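Local coordinates for nascent polypeptide-associated complex protein (Methanothermobacter marburgensis, PDB 1TR8) that probably contacts nascent polypeptide chains as they emerge from the ribosome, and forms homodimers that interact with the ribosome and bind ribosomal RNA, at residues V17-V21 with I31-V36; E59-I64 with T84-Q88. All coordinates share one frame; numbering follows the deposited sequence.

Both segments of contact 1 come before either segment of contact 2. Contact 1 lies in the NAC domain, where strand 19-23 meets strand 27-32 and the chain turns on into strand 35-41. Contact 2 lies on the other side of the chain's centre, where the end of strand 53-61 and the residues after it meet helix 80-89 of the UBA domain. The two centres are 31 Å apart and the nearest atoms about 13 Å, so they do not touch. What they share is a sheet: strands 27-32 and 53-61 are neighbours in it. Strand 53-61 thus leads from the beta-rich NAC part to the C-terminal helices, giving an elongated two-part subunit.

Contact 1. Residues V17-V21 with I31-V36; sequences VEEVV and IKNPKV
The carbonyl oxygen of I31 receives two groups from the opposing strand: V20 N, in a hydrogen bond of 3.0 Å, and E19, whose CA lies 3.4 Å from I31 O with its C-H directed at it. I31 returns the bond, its N donating to V20 O at 2.9 Å and almost straight (172° at the hydrogen). V20 and I31 are therefore a hydrogen-bonded antiparallel pair, while E19 and K32 next to them form a non-hydrogen-bonded one. The side chains of E19 and K32 leave on the same face, but the charged ends do not meet: E19 OE1 is 6.7 Å from K32 NZ.

One residue further, N33 N binds E18 O at 3.0 Å, coming from above the carbonyl plane. N33 has left-handed backbone angles, and here the chain turns off toward strand 35-41. P34 follows, its CG set against two neighbouring valine methyls, V20 CG2 at 3.7 Å and V17 CG1 at 3.8 Å. V17 lies across both P34 and V36 at about a right angle. With CG1 anti to the backbone N (chi1 176°), it gives that methyl to the proline and CG2 to V36 CG2, 4.0 Å away. V49 of strand 44-51 also touches V20, I31 and P34. The arrangement is a NAC-domain beta hairpin plus the turn into strand 35-41, its strand 19-23 continuing the sheet antiparallel into the second subunit.

Contact 2. Residues E59-I64 with T84-Q88; sequences EAEMEI and TRALQ
Q88 and I64 meet at about a right angle, with the aliphatic part of the glutamine passing the end of the isoleucine: Q88 CG is 4.0 Å from I64 CD1. From there the extended Q88 chain runs on toward the strand end, so that its amide group arrives beside the carbonyl of A60 and near E59 CB. Which way round that amide sits is doubtful. The backbone of Q88 is engaged as well, because the A60 methyl, pointing at the helix, stops 3.7 Å from Q88 O.

Besides Q88, I64 meets two more helix residues with its two branches. With CG1 anti to the carbonyl carbon (chi1 -53°), CG2 falls beside that carbon and packs 3.6 Å from L87 CD1, while I64 CD1 reaches T84 CG2 at 3.8 Å. T84 and L87 are three residues apart, close to one helical turn, so the isoleucine spans that turn. The hydroxyl of T84 takes no part in this, as OG1 is hydrogen-bonded to R80 O one turn earlier.

Helix 80-89 is the second of the three helices of the UBA domain. L87 looks into the core of that bundle, touching I69 and V72 of helix 66-76 and L94 and A97 of helix 94-100; I69 also touches I64 and T84. I64, just ahead of the first helix, thereby adds to the bundle's hydrophobic packing.

Between A60 and I64, residue M62, present as selenomethionine, folds back on the helix. With CG between the backbone N and the carbonyl carbon (chi1 52°) and the chain extended to SE, the selenium comes 3.8 Å from Q88 CA, over the backbone rather than against the side chain. On the strand itself, E59, A60 and E61 pair antiparallel with a strand of the third subunit.

Contact 1. Residues V17-V21 with I31-V36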
ATOM      1  N   VAL A  17      10.461   7.108  12.532  1.00 56.80           N
ATOM      2  CA  VAL A  17       9.778   6.974  11.270  1.00 56.55           C
ATOM      3  C   VAL A  17      10.832   6.858  10.180  1.00 56.55           C
ATOM      4  O   VAL A  17      11.702   7.712  10.059  1.00 57.31           O
ATOM      5  CB  VAL A  17       8.797   8.123  10.978  1.00 57.88           C
ATOM      6  CG1 VAL A  17       8.189   7.951   9.571  1.00 56.26           C
ATOM      7  CG2 VAL A  17       7.681   8.160  12.027  1.00 55.34           C
ATOM      8  N   GLU A  18      10.781   5.755   9.438  1.00 54.91           N
ATOM      9  CA  GLU A  18      11.746   5.485   8.388  1.00 54.35           C
ATOM     10  C   GLU A  18      11.340   6.082   7.062  1.00 53.18           C
ATOM     11  O   GLU A  18      12.198   6.483   6.290  1.00 53.10           O
ATOM     12  CB  GLU A  18      12.006   3.982   8.246  1.00 53.76           C
ATOM     13  CG  GLU A  18      12.657   3.406   9.489  1.00 55.21           C
ATOM     14  CD  GLU A  18      12.980   1.932   9.373  1.00 57.09           C
ATOM     15  OE1 GLU A  18      12.538   1.280   8.399  1.00 60.56           O
ATOM     16  OE2 GLU A  18      13.706   1.435  10.258  1.00 62.77           O
ATOM     17  N   GLU A  19      10.043   6.209   6.822  1.00 53.12           N
ATOM     18  CA  GLU A  19       9.554   6.674   5.543  1.00 52.99           C
ATOM     19  C   GLU A  19       8.083   7.001   5.666  1.00 52.59           C
ATOM     20  O   GLU A  19       7.341   6.353   6.432  1.00 53.45           O
ATOM     21  CB  GLU A  19       9.785   5.547   4.541  1.00 52.76           C
ATOM     22  CG  GLU A  19       9.465   5.793   3.078  1.00 56.79           C
ATOM     23  CD  GLU A  19       9.837   4.563   2.237  1.00 55.93           C
ATOM     24  OE1 GLU A  19      10.852   3.909   2.548  1.00 61.67           O
ATOM     25  OE2 GLU A  19       9.149   4.246   1.257  1.00 63.23           O
ATOM     26  N   VAL A  20       7.664   7.999   4.902  1.00 52.14           N
ATOM     27  CA  VAL A  20       6.253   8.295   4.694  1.00 51.73           C
ATOM     28  C   VAL A  20       6.058   8.255   3.198  1.00 51.40           C
ATOM     29  O   VAL A  20       6.898   8.761   2.442  1.00 49.99           O
ATOM     30  CB  VAL A  20       5.898   9.686   5.215  1.00 52.35           C
ATOM     31  CG1 VAL A  20       4.501  10.111   4.750  1.00 52.25           C
ATOM     32  CG2 VAL A  20       6.016   9.686   6.731  1.00 53.90           C
ATOM     33  N   VAL A  21       5.002   7.561   2.787  1.00 51.22           N
ATOM     34  CA  VAL A  21       4.612   7.494   1.393  1.00 51.98           C
ATOM     35  C   VAL A  21       3.200   8.045   1.263  1.00 52.60           C
ATOM     36  O   VAL A  21       2.280   7.547   1.926  1.00 52.36           O
ATOM     37  CB  VAL A  21       4.606   6.052   0.857  1.00 51.03           C
ATOM     38  CG1 VAL A  21       4.172   6.059  -0.601  1.00 51.73           C
ATOM     39  CG2 VAL A  21       5.983   5.385   1.041  1.00 51.66           C
ATOM     40  N   ILE A  31       8.919  10.470   1.380  1.00 52.12           N
ATOM     41  CA  ILE A  31       9.803  11.237   2.251  1.00 53.87           C
ATOM     42  C   ILE A  31      10.603  10.314   3.154  1.00 54.27           C
ATOM     43  O   ILE A  31      10.042   9.648   4.030  1.00 53.21           O
ATOM     44  CB  ILE A  31       8.991  12.218   3.109  1.00 54.28           C
ATOM     45  CG1 ILE A  31       8.025  12.994   2.217  1.00 58.16           C
ATOM     46  CG2 ILE A  31       9.941  13.175   3.818  1.00 56.89           C
ATOM     47  CD1 ILE A  31       7.171  13.985   2.956  1.00 59.50           C
ATOM     48  N   LYS A  32      11.918  10.352   3.014  1.00 55.91           N
ATOM     49  CA  LYS A  32      12.801   9.502   3.810  1.00 58.77           C
ATOM     50  C   LYS A  32      13.216  10.143   5.136  1.00 59.02           C
ATOM     51  O   LYS A  32      13.476  11.331   5.213  1.00 58.17           O
ATOM     52  CB  LYS A  32      14.040   9.104   3.006  1.00 59.99           C
ATOM     53  CG  LYS A  32      13.750   7.984   2.008  1.00 64.87           C
ATOM     54  CD  LYS A  32      14.349   8.239   0.627  1.00 67.78           C
ATOM     55  CE  LYS A  32      13.406   7.747  -0.482  1.00 71.04           C
ATOM     56  NZ  LYS A  32      13.950   7.905  -1.882  1.00 70.07           N
ATOM     57  N   ASN A  33      13.181   9.351   6.199  1.00 60.51           N
ATOM     58  CA  ASN A  33      13.559   9.811   7.520  1.00 60.75           C
ATOM     59  C   ASN A  33      13.001  11.201   7.809  1.00 60.66           C
ATOM     60  O   ASN A  33      13.729  12.140   8.134  1.00 61.35           O
ATOM     61  CB  ASN A  33      15.084   9.774   7.664  1.00 60.95           C
ATOM     62  CG  ASN A  33      15.630   8.350   7.639  1.00 63.06           C
ATOM     63  OD1 ASN A  33      16.477   8.004   6.805  1.00 64.25           O
ATOM     64  ND2 ASN A  33      15.127   7.512   8.545  1.00 61.49           N
ATOM     65  N   PRO A  34      11.690  11.327   7.695  1.00 59.70           N
ATOM     66  CA  PRO A  34      11.028  12.570   8.013  1.00 59.12           C
ATOM     67  C   PRO A  34      10.947  12.827   9.501  1.00 59.01           C
ATOM     68  O   PRO A  34      11.111  11.908  10.311  1.00 58.94           O
ATOM     69  CB  PRO A  34       9.625  12.337   7.460  1.00 60.04           C
ATOM     70  CG  PRO A  34       9.439  10.891   7.537  1.00 58.31           C
ATOM     71  CD  PRO A  34      10.745  10.296   7.238  1.00 59.08           C
ATOM     72  N   LYS A  35      10.696  14.082   9.848  1.00 58.26           N
ATOM     73  CA  LYS A  35      10.247  14.438  11.180  1.00 58.23           C
ATOM     74  C   LYS A  35       8.712  14.444  11.187  1.00 57.75           C
ATOM     75  O   LYS A  35       8.074  14.975  10.275  1.00 56.86           O
ATOM     76  CB  LYS A  35      10.803  15.808  11.565  1.00 60.06           C
ATOM     77  CG  LYS A  35      10.215  16.317  12.865  1.00 63.13           C
ATOM     78  CD  LYS A  35      11.236  17.041  13.737  1.00 66.79           C
ATOM     79  CE  LYS A  35      10.693  17.093  15.161  1.00 68.25           C
ATOM     80  NZ  LYS A  35       9.492  16.180  15.286  1.00 70.25           N
ATOM     81  N   VAL A  36       8.118  13.812  12.191  1.00 56.48           N
ATOM     82  CA  VAL A  36       6.675  13.638  12.227  1.00 57.11           C
ATOM     83  C   VAL A  36       6.086  13.988  13.594  1.00 57.74           C
ATOM     84  O   VAL A  36       6.563  13.530  14.628  1.00 58.32           O
ATOM     85  CB  VAL A  36       6.254  12.196  11.868  1.00 56.18           C
ATOM     86  CG1 VAL A  36       4.742  12.065  11.896  1.00 55.86           C
ATOM     87  CG2 VAL A  36       6.810  11.765  10.517  1.00 55.35           C
TER

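Contact 2. Residues E59-I64 with T84-Q88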
ATOM      1  N   GLU A  59       2.158   3.868 -13.660  1.00 60.87           N
ATOM      2  CA  GLU A  59       1.703   3.803 -15.054  1.00 60.73           C
ATOM      3  C   GLU A  59       0.686   2.687 -15.239  1.00 58.33           C
ATOM      4  O   GLU A  59       0.748   1.691 -14.540  1.00 58.17           O
ATOM      5  CB  GLU A  59       2.913   3.576 -15.969  1.00 60.95           C
ATOM      6  CG  GLU A  59       3.412   4.858 -16.611  1.00 68.57           C
ATOM      7  CD  GLU A  59       4.885   5.125 -16.353  1.00 74.78           C
ATOM      8  OE1 GLU A  59       5.712   4.269 -16.760  1.00 78.50           O
ATOM      9  OE2 GLU A  59       5.195   6.190 -15.747  1.00 75.27           O
ATOM     10  N   ALA A  60      -0.242   2.826 -16.182  1.00 57.94           N
ATOM     11  CA  ALA A  60      -1.191   1.749 -16.417  1.00 58.50           C
ATOM     12  C   ALA A  60      -0.453   0.515 -16.945  1.00 58.52           C
ATOM     13  O   ALA A  60       0.371   0.614 -17.855  1.00 56.44           O
ATOM     14  CB  ALA A  60      -2.274   2.175 -17.369  1.00 58.62           C
ATOM     15  N   GLU A  61      -0.709  -0.611 -16.286  1.00 59.58           N
ATOM     16  CA  GLU A  61      -0.111  -1.920 -16.587  1.00 61.12           C
ATOM     17  C   GLU A  61      -1.078  -2.710 -17.478  1.00 60.75           C
ATOM     18  O   GLU A  61      -2.124  -3.144 -17.019  1.00 59.75           O
ATOM     19  CB  GLU A  61       0.181  -2.659 -15.262  1.00 60.70           C
ATOM     20  CG  GLU A  61       0.444  -4.168 -15.341  1.00 62.97           C
ATOM     21  CD  GLU A  61       1.862  -4.544 -15.760  1.00 68.82           C
ATOM     22  OE1 GLU A  61       2.843  -3.977 -15.217  1.00 73.41           O
ATOM     23  OE2 GLU A  61       1.998  -5.473 -16.588  1.00 73.34           O
HETATM   24  N   MSE A  62      -0.780  -2.813 -18.769  1.00 61.67           N
HETATM   25  CA  MSE A  62      -1.704  -3.452 -19.705  1.00 63.46           C
HETATM   26  C   MSE A  62      -1.055  -3.899 -21.008  1.00 64.06           C
HETATM   27  O   MSE A  62       0.060  -3.476 -21.351  1.00 65.32           O
HETATM   28  CB  MSE A  62      -2.820  -2.480 -20.051  1.00 63.84           C
HETATM   29  CG  MSE A  62      -2.285  -1.128 -20.517  0.70 66.50           C
HETATM   30 SE   MSE A  62      -3.716   0.068 -21.050  0.70 71.12          SE
HETATM   31  CE  MSE A  62      -4.817  -0.016 -19.425  0.70 71.43           C
ATOM     32  N   GLU A  63      -1.781  -4.749 -21.728  1.00 63.72           N
ATOM     33  CA  GLU A  63      -1.373  -5.220 -23.041  1.00 64.53           C
ATOM     34  C   GLU A  63      -1.952  -4.297 -24.106  1.00 62.56           C
ATOM     35  O   GLU A  63      -3.162  -4.079 -24.171  1.00 61.19           O
ATOM     36  CB  GLU A  63      -1.911  -6.628 -23.319  1.00 65.28           C
ATOM     37  CG  GLU A  63      -1.285  -7.793 -22.573  1.00 66.22           C
ATOM     38  CD  GLU A  63      -1.989  -9.103 -22.938  1.00 69.30           C
ATOM     39  OE1 GLU A  63      -2.713  -9.128 -23.971  1.00 70.51           O
ATOM     40  OE2 GLU A  63      -1.851 -10.091 -22.182  1.00 70.88           O
ATOM     41  N   ILE A  64      -1.078  -3.737 -24.925  1.00 61.97           N
ATOM     42  CA  ILE A  64      -1.494  -2.855 -26.005  1.00 61.15           C
ATOM     43  C   ILE A  64      -1.257  -3.558 -27.341  1.00 60.39           C
ATOM     44  O   ILE A  64      -0.111  -3.882 -27.700  1.00 59.19           O
ATOM     45  CB  ILE A  64      -0.674  -1.574 -25.958  1.00 61.15           C
ATOM     46  CG1 ILE A  64      -0.739  -0.962 -24.561  1.00 62.72           C
ATOM     47  CG2 ILE A  64      -1.187  -0.605 -27.005  1.00 61.19           C
ATOM     48  CD1 ILE A  64       0.609  -0.556 -24.041  1.00 65.33           C
ATOM     49  N   THR A  84       2.181   4.648 -27.421  1.00 56.76           N
ATOM     50  CA  THR A  84       2.016   3.603 -26.425  1.00 57.88           C
ATOM     51  C   THR A  84       1.549   4.215 -25.105  1.00 56.75           C
ATOM     52  O   THR A  84       0.586   3.769 -24.490  1.00 57.57           O
ATOM     53  CB  THR A  84       3.359   2.848 -26.306  1.00 58.93           C
ATOM     54  OG1 THR A  84       3.605   2.150 -27.535  1.00 56.27           O
ATOM     55  CG2 THR A  84       3.304   1.761 -25.273  1.00 61.08           C
ATOM     56  N   ARG A  85       2.172   5.309 -24.713  1.00 57.51           N
ATOM     57  CA  ARG A  85       1.736   6.036 -23.515  1.00 57.97           C
ATOM     58  C   ARG A  85       0.319   6.622 -23.634  1.00 56.16           C
ATOM     59  O   ARG A  85      -0.503   6.488 -22.743  1.00 56.68           O
ATOM     60  CB  ARG A  85       2.732   7.143 -23.181  1.00 58.04           C
ATOM     61  CG  ARG A  85       2.322   7.968 -21.959  1.00 61.07           C
ATOM     62  CD  ARG A  85       3.378   8.990 -21.499  1.00 64.66           C
ATOM     63  NE  ARG A  85       3.996   9.677 -22.632  1.00 69.40           N
ATOM     64  CZ  ARG A  85       5.301   9.716 -22.877  1.00 73.28           C
ATOM     65  NH1 ARG A  85       6.163   9.121 -22.068  1.00 74.74           N
ATOM     66  NH2 ARG A  85       5.748  10.369 -23.940  1.00 75.57           N
ATOM     67  N   ALA A  86      -0.005   7.214 -24.768  1.00 55.58           N
ATOM     68  CA  ALA A  86      -1.372   7.662 -25.016  1.00 55.69           C
ATOM     69  C   ALA A  86      -2.421   6.573 -24.791  1.00 54.67           C
ATOM     70  O   ALA A  86      -3.467   6.815 -24.187  1.00 54.53           O
ATOM     71  CB  ALA A  86      -1.499   8.196 -26.427  1.00 56.30           C
ATOM     72  N   LEU A  87      -2.168   5.393 -25.342  1.00 55.16           N
ATOM     73  CA  LEU A  87      -3.114   4.268 -25.268  1.00 55.42           C
ATOM     74  C   LEU A  87      -3.211   3.718 -23.847  1.00 55.23           C
ATOM     75  O   LEU A  87      -4.269   3.287 -23.411  1.00 56.34           O
ATOM     76  CB  LEU A  87      -2.679   3.163 -26.233  1.00 55.15           C
ATOM     77  CG  LEU A  87      -3.168   3.263 -27.676  1.00 55.62           C
ATOM     78  CD1 LEU A  87      -2.275   2.441 -28.612  1.00 54.21           C
ATOM     79  CD2 LEU A  87      -4.610   2.803 -27.799  1.00 55.49           C
ATOM     80  N   GLN A  88      -2.077   3.690 -23.148  1.00 56.05           N
ATOM     81  CA  GLN A  88      -2.040   3.394 -21.718  1.00 55.72           C
ATOM     82  C   GLN A  88      -2.951   4.390 -20.994  1.00 55.14           C
ATOM     83  O   GLN A  88      -3.804   3.985 -20.222  1.00 53.76           O
ATOM     84  CB  GLN A  88      -0.616   3.529 -21.137  1.00 55.37           C
ATOM     85  CG  GLN A  88       0.420   2.420 -21.422  1.00 56.44           C
ATOM     86  CD  GLN A  88       1.797   2.688 -20.734  1.00 58.71           C
ATOM     87  OE1 GLN A  88       2.088   2.157 -19.645  1.00 63.14           O
ATOM     88  NE2 GLN A  88       2.624   3.524 -21.357  1.00 60.15           N
TER